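Local coordinates for protein lysine-sensitive aspartokinase 3 (Escherichia coli, PDB 2J0W) that catalyses ATP-dependent phosphorylation of L-aspartate to 4-phospho-L-aspartate, the first step of lysine biosynthesis, under feedback inhibition by lysine, at residues 240-245 with 286-291; 224-229 with 274-279; 309-314 with 349-354. All blocks are in the same frame, centred on the assembly; numbering follows the deposited sequence.

Interaction 1 (240-245 with 286-291); sequences IDEIAF and GTLVCN
Phe-245 lays one face of its ring over the backbone that links Cys-290 to Asn-291. The carbonyl carbon of Cys-290 sits 3.8 Å above the ring plane, over its centre, while the amide nitrogen of Asn-291 is displaced toward the rim. CG stands anti to the carbonyl carbon (chi1 -72°), which brings the ring back across the other strand, where CD1 meets CG1 of Val-289 at 3.5 Å, the two side chains crossing obliquely. The backbone of Phe-245 is bonded to the same strand, Phe-245 N donating to Cys-290 O at 3.0 Å. An alanine here is likely to leave the Cys-290 to Asn-291 peptide and CG1 of Val-289 without their aromatic cover.

The other branch of Val-289, CG2, lies alongside Ile-243, its neighbour in register, and touches CG2 of that residue at 3.8 Å. On the reverse face of the sheet, Glu-242 and Leu-288 run side by side in the same direction. The extended chain of Glu-242 carries OE2 to 3.7 Å from Leu-288 CD2 and places it near Cys-290 SG. Between the two faces the backbones form a parallel beta pair. Ile-243 O receives Cys-290 N at 3.0 Å, and Ile-243 N donates to Leu-288 O at 3.2 Å; Leu-288 N reaches Asp-241 O at 3.3 Å.

In the mixed central sheet of the amino acid kinase fold, strand 287-290 lies between strand 239-244 and strand 274-278. Helix 245-253 covers Ile-243 through Ala-248 and Met-251, whereas Phe-245 and Val-289 pack against helix 264-270, on Ala-267, Val-268 and Leu-264.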
loop_
_atom_site.group_PDB
_atom_site.type_symbol
_atom_site.label_atom_id
_atom_site.label_comp_id
_atom_site.label_asym_id
_atom_site.label_seq_id
_atom_site.Cartn_x
_atom_site.Cartn_y
_atom_site.Cartn_z
ATOM N N ILE A 240 -25.896 -9.524 -14.646
ATOM C CA ILE A 240 -25.536 -8.179 -15.074
ATOM C C ILE A 240 -25.540 -8.144 -16.587
ATOM O O ILE A 240 -24.589 -8.583 -17.217
ATOM C CB ILE A 240 -24.134 -7.821 -14.593
ATOM C CG1 ILE A 240 -24.107 -7.843 -13.068
ATOM C CG2 ILE A 240 -23.707 -6.486 -15.194
ATOM C CD1 ILE A 240 -22.745 -7.578 -12.499
ATOM N N ASP A 241 -26.605 -7.605 -17.165
ATOM C CA ASP A 241 -26.741 -7.575 -18.622
ATOM C C ASP A 241 -25.614 -6.905 -19.405
ATOM O O ASP A 241 -25.296 -7.328 -20.519
ATOM C CB ASP A 241 -28.086 -6.951 -19.009
ATOM C CG ASP A 241 -29.269 -7.713 -18.424
ATOM O OD1 ASP A 241 -29.341 -8.950 -18.629
ATOM O OD2 ASP A 241 -30.121 -7.076 -17.769
ATOM N N GLU A 242 -25.008 -5.861 -18.854
ATOM C CA GLU A 242 -23.926 -5.206 -19.584
ATOM C C GLU A 242 -22.970 -4.500 -18.633
ATOM O O GLU A 242 -23.400 -3.887 -17.658
ATOM C CB GLU A 242 -24.495 -4.206 -20.603
ATOM C CG GLU A 242 -23.454 -3.654 -21.574
ATOM C CD GLU A 242 -24.024 -2.627 -22.538
ATOM O OE1 GLU A 242 -24.542 -1.593 -22.068
ATOM O OE2 GLU A 242 -23.953 -2.858 -23.763
ATOM N N ILE A 243 -21.670 -4.598 -18.922
ATOM C CA ILE A 243 -20.620 -3.989 -18.094
ATOM C C ILE A 243 -19.428 -3.586 -18.961
ATOM O O ILE A 243 -19.337 -3.998 -20.121
ATOM C CB ILE A 243 -20.101 -4.973 -17.027
ATOM C CG1 ILE A 243 -19.200 -4.228 -16.043
ATOM C CG2 ILE A 243 -19.310 -6.098 -17.693
ATOM C CD1 ILE A 243 -18.788 -5.032 -14.846
ATOM N N ALA A 244 -18.512 -2.801 -18.387
ATOM C CA ALA A 244 -17.322 -2.311 -19.104
ATOM C C ALA A 244 -16.028 -3.009 -18.695
ATOM O O ALA A 244 -15.905 -3.550 -17.580
ATOM C CB ALA A 244 -17.164 -0.803 -18.916
ATOM N N PHE A 245 -15.064 -2.963 -19.615
ATOM C CA PHE A 245 -13.743 -3.576 -19.451
ATOM C C PHE A 245 -13.093 -3.498 -18.071
ATOM O O PHE A 245 -12.956 -4.520 -17.392
ATOM C CB PHE A 245 -12.782 -3.011 -20.499
ATOM C CG PHE A 245 -13.064 -3.494 -21.890
ATOM C CD1 PHE A 245 -13.519 -4.797 -22.107
ATOM C CD2 PHE A 245 -12.828 -2.672 -22.988
ATOM C CE1 PHE A 245 -13.728 -5.270 -23.382
ATOM C CE2 PHE A 245 -13.036 -3.137 -24.284
ATOM C CZ PHE A 245 -13.486 -4.440 -24.482
ATOM N N GLY A 286 -26.902 -13.659 -21.950
ATOM C CA GLY A 286 -25.666 -13.457 -21.223
ATOM C C GLY A 286 -25.301 -11.998 -21.045
ATOM O O GLY A 286 -26.086 -11.100 -21.351
ATOM N N THR A 287 -24.092 -11.772 -20.544
ATOM C CA THR A 287 -23.578 -10.433 -20.306
ATOM C C THR A 287 -22.609 -10.041 -21.398
ATOM O O THR A 287 -21.789 -10.847 -21.826
ATOM C CB THR A 287 -22.798 -10.353 -18.991
ATOM O OG1 THR A 287 -23.630 -10.782 -17.908
ATOM C CG2 THR A 287 -22.323 -8.928 -18.751
ATOM N N LEU A 288 -22.700 -8.796 -21.840
ATOM C CA LEU A 288 -21.784 -8.310 -22.852
ATOM C C LEU A 288 -20.810 -7.339 -22.195
ATOM O O LEU A 288 -21.203 -6.434 -21.455
ATOM C CB LEU A 288 -22.533 -7.619 -23.982
ATOM C CG LEU A 288 -21.577 -7.025 -25.021
ATOM C CD1 LEU A 288 -21.961 -7.469 -26.431
ATOM C CD2 LEU A 288 -21.594 -5.510 -24.893
ATOM N N VAL A 289 -19.530 -7.552 -22.459
ATOM C CA VAL A 289 -18.478 -6.722 -21.901
ATOM C C VAL A 289 -17.967 -5.830 -23.012
ATOM O O VAL A 289 -17.528 -6.319 -24.046
ATOM C CB VAL A 289 -17.325 -7.602 -21.370
ATOM C CG1 VAL A 289 -16.205 -6.734 -20.834
ATOM C CG2 VAL A 289 -17.855 -8.535 -20.280
ATOM N N CYS A 290 -18.027 -4.523 -22.805
ATOM C CA CYS A 290 -17.567 -3.584 -23.829
ATOM C C CYS A 290 -16.789 -2.391 -23.287
ATOM O O CYS A 290 -16.569 -2.255 -22.083
ATOM C CB CYS A 290 -18.755 -3.075 -24.633
ATOM S SG CYS A 290 -20.068 -2.436 -23.580
ATOM N N ASN A 291 -16.390 -1.519 -24.200
ATOM C CA ASN A 291 -15.618 -0.342 -23.850
ATOM C C ASN A 291 -16.198 0.459 -22.686
ATOM O O ASN A 291 -15.571 0.552 -21.631
ATOM C CB ASN A 291 -15.460 0.557 -25.072
ATOM C CG ASN A 291 -14.263 1.470 -24.964
ATOM O OD1 ASN A 291 -13.976 2.249 -25.873
ATOM N ND2 ASN A 291 -13.547 1.377 -23.845
#

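Interaction 2 (224-229 with 274-279); sequences PGIYTT and VFVGSS. With ADP (adenosine-5'-diphosphate), chain D.
Ile-226 and Val-276 make the apolar part of the contact, their side chains crossing at about a right angle. Ile-226 CG1 is 4.0 Å from Val-276 CG2, and CD1 of the isoleucine rests on the same methyl. CG1 of Ile-226 stands anti to its carbonyl carbon (chi1 -57°), which turns that branch to the valine and leaves CG2 beside the adenine, 4.0 Å from N1 of ADP. The second methyl of Val-276, CG1, covers the backbone of Gly-225. Farther along, the ring of Pro-224 lies against Ser-278, CB to CB at 4.0 Å.

Polar groups add little directly between the segments: no hydrogen bond joins them. Gly-225 has a positive phi of 97°; a CB there would collide with the carbonyl oxygen of Pro-224, so this backbone suits a residue without a side chain.

Both segments belong to the amino acid kinase fold, which binds its nucleotide along the C-terminal edge of the parallel strands of the central sheet, and 224-229 supplies the adenine-reading edge. Tyr-227 supplies the segment's hydrogen bonds to the adenine. Tyr-227 N donates to N1 of ADP at 2.8 Å, close to straight at 165°, and Tyr-227 O accepts from N6 at 3.2 Å. This pair of backbone bonds matches the acceptor and donor pattern of adenine. Gly-225 O lies 3.6 Å from C2 of ADP, beside the bonded N1. Asp-222, Thr-221, Lys-257, Arg-232 and Gly-11 supply further hydrogen bonds to the nucleotide.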
loop_
_atom_site.group_PDB
_atom_site.type_symbol
_atom_site.label_atom_id
_atom_site.label_comp_id
_atom_site.label_asym_id
_atom_site.label_seq_id
_atom_site.Cartn_x
_atom_site.Cartn_y
_atom_site.Cartn_z
ATOM N N PRO A 224 -25.428 -18.290 -17.321
ATOM C CA PRO A 224 -25.878 -17.255 -18.255
ATOM C C PRO A 224 -25.422 -15.840 -17.950
ATOM O O PRO A 224 -26.188 -15.052 -17.396
ATOM C CB PRO A 224 -27.386 -17.390 -18.191
ATOM C CG PRO A 224 -27.596 -17.679 -16.759
ATOM C CD PRO A 224 -26.545 -18.727 -16.467
ATOM N N GLY A 225 -24.180 -15.522 -18.326
ATOM C CA GLY A 225 -23.630 -14.190 -18.104
ATOM C C GLY A 225 -22.770 -13.990 -16.865
ATOM O O GLY A 225 -22.402 -14.949 -16.187
ATOM N N ILE A 226 -22.444 -12.732 -16.578
ATOM C CA ILE A 226 -21.639 -12.362 -15.413
ATOM C C ILE A 226 -22.605 -11.831 -14.335
ATOM O O ILE A 226 -23.384 -10.910 -14.591
ATOM C CB ILE A 226 -20.612 -11.250 -15.791
ATOM C CG1 ILE A 226 -19.723 -11.722 -16.945
ATOM C CG2 ILE A 226 -19.742 -10.884 -14.593
ATOM C CD1 ILE A 226 -18.796 -10.633 -17.482
ATOM N N TYR A 227 -22.560 -12.407 -13.140
ATOM C CA TYR A 227 -23.457 -11.977 -12.070
ATOM C C TYR A 227 -22.819 -10.999 -11.103
ATOM O O TYR A 227 -21.641 -10.700 -11.213
ATOM C CB TYR A 227 -23.964 -13.189 -11.292
ATOM C CG TYR A 227 -24.972 -14.000 -12.057
ATOM C CD1 TYR A 227 -24.728 -14.376 -13.371
ATOM C CD2 TYR A 227 -26.181 -14.375 -11.477
ATOM C CE1 TYR A 227 -25.656 -15.097 -14.096
ATOM C CE2 TYR A 227 -27.121 -15.104 -12.197
ATOM C CZ TYR A 227 -26.849 -15.459 -13.508
ATOM O OH TYR A 227 -27.765 -16.170 -14.244
ATOM N N THR A 228 -23.604 -10.509 -10.151
ATOM C CA THR A 228 -23.106 -9.569 -9.155
ATOM C C THR A 228 -22.221 -10.269 -8.127
ATOM O O THR A 228 -21.770 -9.665 -7.158
ATOM C CB THR A 228 -24.261 -8.873 -8.416
ATOM O OG1 THR A 228 -25.086 -9.861 -7.784
ATOM C CG2 THR A 228 -25.087 -8.040 -9.393
ATOM N N THR A 229 -21.992 -11.554 -8.343
ATOM C CA THR A 229 -21.136 -12.339 -7.472
ATOM C C THR A 229 -21.359 -13.805 -7.809
ATOM O O THR A 229 -22.367 -14.160 -8.411
ATOM C CB THR A 229 -21.441 -12.085 -5.988
ATOM O OG1 THR A 229 -20.319 -12.488 -5.197
ATOM C CG2 THR A 229 -22.644 -12.864 -5.561
ATOM N N VAL A 274 -16.733 -8.710 -25.509
ATOM C CA VAL A 274 -16.799 -10.127 -25.156
ATOM C C VAL A 274 -18.168 -10.475 -24.591
ATOM O O VAL A 274 -18.677 -9.774 -23.719
ATOM C CB VAL A 274 -15.699 -10.462 -24.087
ATOM C CG1 VAL A 274 -15.871 -11.870 -23.548
ATOM C CG2 VAL A 274 -14.310 -10.307 -24.699
ATOM N N PHE A 275 -18.759 -11.554 -25.102
ATOM C CA PHE A 275 -20.061 -11.996 -24.632
ATOM C C PHE A 275 -19.971 -13.229 -23.721
ATOM O O PHE A 275 -19.196 -14.153 -23.988
ATOM C CB PHE A 275 -20.975 -12.323 -25.802
ATOM C CG PHE A 275 -22.283 -12.884 -25.368
ATOM C CD1 PHE A 275 -23.209 -12.072 -24.733
ATOM C CD2 PHE A 275 -22.557 -14.237 -25.511
ATOM C CE1 PHE A 275 -24.392 -12.589 -24.242
ATOM C CE2 PHE A 275 -23.742 -14.773 -25.020
ATOM C CZ PHE A 275 -24.664 -13.945 -24.381
ATOM N N VAL A 276 -20.788 -13.261 -22.668
ATOM C CA VAL A 276 -20.749 -14.369 -21.717
ATOM C C VAL A 276 -22.113 -15.005 -21.453
ATOM O O VAL A 276 -22.972 -14.394 -20.817
ATOM C CB VAL A 276 -20.146 -13.913 -20.327
ATOM C CG1 VAL A 276 -19.955 -15.124 -19.401
ATOM C CG2 VAL A 276 -18.816 -13.192 -20.523
ATOM N N GLY A 277 -22.293 -16.248 -21.909
ATOM C CA GLY A 277 -23.555 -16.935 -21.701
ATOM C C GLY A 277 -23.428 -18.428 -21.464
ATOM O O GLY A 277 -22.352 -19.012 -21.644
ATOM N N SER A 278 -24.546 -19.034 -21.057
ATOM C CA SER A 278 -24.653 -20.467 -20.773
ATOM C C SER A 278 -24.735 -21.255 -22.077
ATOM O O SER A 278 -25.408 -20.836 -23.014
ATOM C CB SER A 278 -25.910 -20.731 -19.933
ATOM O OG SER A 278 -26.055 -22.101 -19.593
ATOM N N SER A 279 -24.048 -22.393 -22.136
ATOM C CA SER A 279 -24.061 -23.216 -23.340
ATOM C C SER A 279 -25.250 -24.166 -23.281
ATOM O O SER A 279 -25.637 -24.775 -24.283
ATOM C CB SER A 279 -22.766 -24.018 -23.452
ATOM O OG SER A 279 -22.628 -24.893 -22.345
HETATM P PB ADP D . -15.625 -22.594 -17.968
HETATM O O1B ADP D . -16.797 -22.303 -18.826
HETATM O O2B ADP D . -15.076 -23.980 -18.200
HETATM O O3B ADP D . -14.501 -21.521 -18.149
HETATM P PA ADP D . -15.526 -22.121 -15.100
HETATM O O1A ADP D . -15.899 -23.069 -14.021
HETATM O O2A ADP D . -14.062 -21.904 -15.312
HETATM O O3A ADP D . -16.166 -22.568 -16.468
HETATM O "O5'" ADP D . -16.299 -20.782 -14.639
HETATM C "C5'" ADP D . -17.738 -20.521 -14.600
HETATM C "C4'" ADP D . -18.105 -20.314 -13.141
HETATM O "O4'" ADP D . -17.438 -19.233 -12.425
HETATM C "C3'" ADP D . -19.551 -20.089 -12.785
HETATM O "O3'" ADP D . -20.164 -21.372 -13.042
HETATM C "C2'" ADP D . -19.425 -19.690 -11.330
HETATM O "O2'" ADP D . -19.310 -20.825 -10.488
HETATM C "C1'" ADP D . -18.184 -18.875 -11.274
HETATM N N9 ADP D . -18.379 -17.363 -11.054
HETATM C C8 ADP D . -17.679 -16.708 -10.103
HETATM N N7 ADP D . -17.933 -15.419 -10.005
HETATM C C5 ADP D . -18.851 -15.215 -10.961
HETATM C C6 ADP D . -19.535 -14.003 -11.348
HETATM N N6 ADP D . -19.334 -12.851 -10.809
HETATM N N1 ADP D . -20.456 -14.162 -12.401
HETATM C C2 ADP D . -20.704 -15.399 -13.021
HETATM N N3 ADP D . -20.059 -16.542 -12.650
HETATM C C4 ADP D . -19.166 -16.409 -11.639
#

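Interaction 3 (309-314 with 349-354); sequences TLLTLH and VALTLD
Leu-311 and Leu-351 face each other in the middle of an antiparallel pair and exchange two backbone hydrogen bonds, Leu-311 N to Leu-351 O and Leu-351 N to Leu-311 O, both 2.7 Å. Thr-309 with Leu-353 and Leu-313 with Val-349 repeat the exchange at the two ends, giving six bonds in all, so that the backbone N-H and carbonyl of each of these six residues are satisfied by the partner strand. The shortest of them runs from Leu-353 N to Thr-309 O, at 2.6 Å. Leu-351 O also has the CA-H of Leu-310 against it, with CA at 3.3 Å. Three of the intervening residues bond outward through their backbone: Leu-310 to Glu-383, Ala-350 to Thr-343 and Thr-352 to Leu-341.

The side chains of the hydrogen-bonded pairs share one face. Leu-311 and Leu-351 lie side by side, CD2 touching CD1 at 3.9 Å, and Leu-311 CD2 also crosses to Leu-353 CD1. Val-349 turns CG1 into the position between its backbone N and carbonyl carbon (chi1 42°), where it meets Leu-313 CB at 3.6 Å. On the other face, Leu-310 CD1 and Thr-312 OG1 both border Ala-350 CB, at 3.9 and 3.7 Å.

The chain order here is the beta-alpha-beta-beta-alpha-beta succession of an ACT domain, within the part required for homodimerization. Strands 299-313 and 348-353 are the central pair of its sheet, flanked by 380-384 beside the first and 341-345 beside the second; Leu-310 and Thr-352 pack on Leu-430 of strand 426-432, and Ala-350 on Gly-421 of the second subunit.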
loop_
_atom_site.group_PDB
_atom_site.type_symbol
_atom_site.label_atom_id
_atom_site.label_comp_id
_atom_site.label_asym_id
_atom_site.label_seq_id
_atom_site.Cartn_x
_atom_site.Cartn_y
_atom_site.Cartn_z
ATOM N N THR A 309 -2.440 -15.171 0.773
ATOM C CA THR A 309 -1.381 -15.202 1.764
ATOM C C THR A 309 -0.993 -13.755 2.077
ATOM O O THR A 309 -0.818 -12.953 1.157
ATOM C CB THR A 309 -0.153 -15.955 1.216
ATOM O OG1 THR A 309 -0.556 -17.250 0.747
ATOM C CG2 THR A 309 0.901 -16.109 2.303
ATOM N N LEU A 310 -0.888 -13.408 3.360
ATOM C CA LEU A 310 -0.495 -12.044 3.735
ATOM C C LEU A 310 0.959 -12.013 4.196
ATOM O O LEU A 310 1.283 -12.444 5.305
ATOM C CB LEU A 310 -1.382 -11.468 4.852
ATOM C CG LEU A 310 -0.982 -10.024 5.225
ATOM C CD1 LEU A 310 -1.363 -9.074 4.091
ATOM C CD2 LEU A 310 -1.653 -9.596 6.528
ATOM N N LEU A 311 1.825 -11.503 3.326
ATOM C CA LEU A 311 3.249 -11.399 3.607
ATOM C C LEU A 311 3.581 -10.002 4.113
ATOM O O LEU A 311 3.798 -9.084 3.317
ATOM C CB LEU A 311 4.037 -11.677 2.339
ATOM C CG LEU A 311 5.548 -11.652 2.506
ATOM C CD1 LEU A 311 5.989 -12.755 3.465
ATOM C CD2 LEU A 311 6.179 -11.828 1.144
ATOM N N THR A 312 3.612 -9.850 5.433
ATOM C CA THR A 312 3.905 -8.568 6.076
ATOM C C THR A 312 5.412 -8.388 6.310
ATOM O O THR A 312 6.068 -9.239 6.913
ATOM C CB THR A 312 3.164 -8.464 7.430
ATOM O OG1 THR A 312 1.751 -8.552 7.213
ATOM C CG2 THR A 312 3.484 -7.154 8.114
ATOM N N LEU A 313 5.959 -7.280 5.823
ATOM C CA LEU A 313 7.380 -7.012 5.997
ATOM C C LEU A 313 7.687 -5.799 6.864
ATOM O O LEU A 313 7.282 -4.672 6.571
ATOM C CB LEU A 313 8.060 -6.843 4.643
ATOM C CG LEU A 313 8.146 -8.116 3.810
ATOM C CD1 LEU A 313 8.916 -7.842 2.521
ATOM C CD2 LEU A 313 8.831 -9.204 4.633
ATOM N N HIS A 314 8.399 -6.058 7.949
ATOM C CA HIS A 314 8.821 -5.021 8.875
ATOM C C HIS A 314 10.324 -4.945 8.619
ATOM O O HIS A 314 10.910 -5.920 8.158
ATOM C CB HIS A 314 8.522 -5.463 10.304
ATOM C CG HIS A 314 7.070 -5.726 10.559
ATOM N ND1 HIS A 314 6.150 -4.716 10.732
ATOM C CD2 HIS A 314 6.380 -6.887 10.659
ATOM C CE1 HIS A 314 4.952 -5.243 10.928
ATOM N NE2 HIS A 314 5.066 -6.556 10.887
ATOM N N VAL A 349 5.407 -3.106 5.484
ATOM C CA VAL A 349 4.634 -3.277 4.260
ATOM C C VAL A 349 3.953 -4.648 4.185
ATOM O O VAL A 349 4.622 -5.676 4.137
ATOM C CB VAL A 349 5.535 -3.054 3.036
ATOM C CG1 VAL A 349 6.881 -3.717 3.268
ATOM C CG2 VAL A 349 4.867 -3.595 1.786
ATOM N N ALA A 350 2.618 -4.650 4.188
ATOM C CA ALA A 350 1.834 -5.891 4.136
ATOM C C ALA A 350 1.458 -6.240 2.707
ATOM O O ALA A 350 0.713 -5.511 2.044
ATOM C CB ALA A 350 0.569 -5.768 5.001
ATOM N N LEU A 351 1.980 -7.373 2.246
ATOM C CA LEU A 351 1.741 -7.846 0.888
ATOM C C LEU A 351 0.632 -8.904 0.795
ATOM O O LEU A 351 0.644 -9.888 1.542
ATOM C CB LEU A 351 3.051 -8.406 0.332
ATOM C CG LEU A 351 4.216 -7.418 0.249
ATOM C CD1 LEU A 351 5.514 -8.172 0.088
ATOM C CD2 LEU A 351 4.003 -6.479 -0.919
ATOM N N THR A 352 -0.314 -8.692 -0.124
ATOM C CA THR A 352 -1.436 -9.615 -0.334
ATOM C C THR A 352 -1.119 -10.565 -1.483
ATOM O O THR A 352 -1.184 -10.177 -2.647
ATOM C CB THR A 352 -2.746 -8.852 -0.672
ATOM O OG1 THR A 352 -3.118 -8.006 0.424
ATOM C CG2 THR A 352 -3.873 -9.833 -0.942
ATOM N N LEU A 353 -0.795 -11.815 -1.161
ATOM C CA LEU A 353 -0.430 -12.790 -2.190
ATOM C C LEU A 353 -1.473 -13.823 -2.608
ATOM O O LEU A 353 -1.969 -14.613 -1.796
ATOM C CB LEU A 353 0.849 -13.515 -1.776
ATOM C CG LEU A 353 2.042 -12.585 -1.556
ATOM C CD1 LEU A 353 3.323 -13.406 -1.374
ATOM C CD2 LEU A 353 2.161 -11.642 -2.750
ATOM N N ASP A 354 -1.772 -13.820 -3.902
ATOM C CA ASP A 354 -2.746 -14.731 -4.493
ATOM C C ASP A 354 -2.080 -16.050 -4.883
ATOM O O ASP A 354 -0.860 -16.113 -5.035
ATOM C CB ASP A 354 -3.373 -14.062 -5.722
ATOM C CG ASP A 354 -4.394 -14.935 -6.408
ATOM O OD1 ASP A 354 -5.117 -15.681 -5.702
ATOM O OD2 ASP A 354 -4.486 -14.865 -7.655
#

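How the interactions relate
Interactions 1 and 2 belong to one sheet, their centres 9 Å apart, and their segments alternate along the chain. They are joined by probable hydrogen bonds from Val-289 N to Val-274 O, at 2.7 Å, and between Thr-287 OG1 and Ile-226 N, at 2.6 Å. Interaction 2 borders the adenine of ADP directly, while interaction 1 lies farther from the nucleotide in the same sheet, with the Ile-240 side chain about 6 Å from it. Interaction 3 lies in the regulatory part, its centre 33 Å from each of the others and its nearest atoms about 16 Å from interaction 2. There Leu-353 adjoins Val-339 and Val-349 adjoins Phe-324, two residues of the site for the inhibitor lysine.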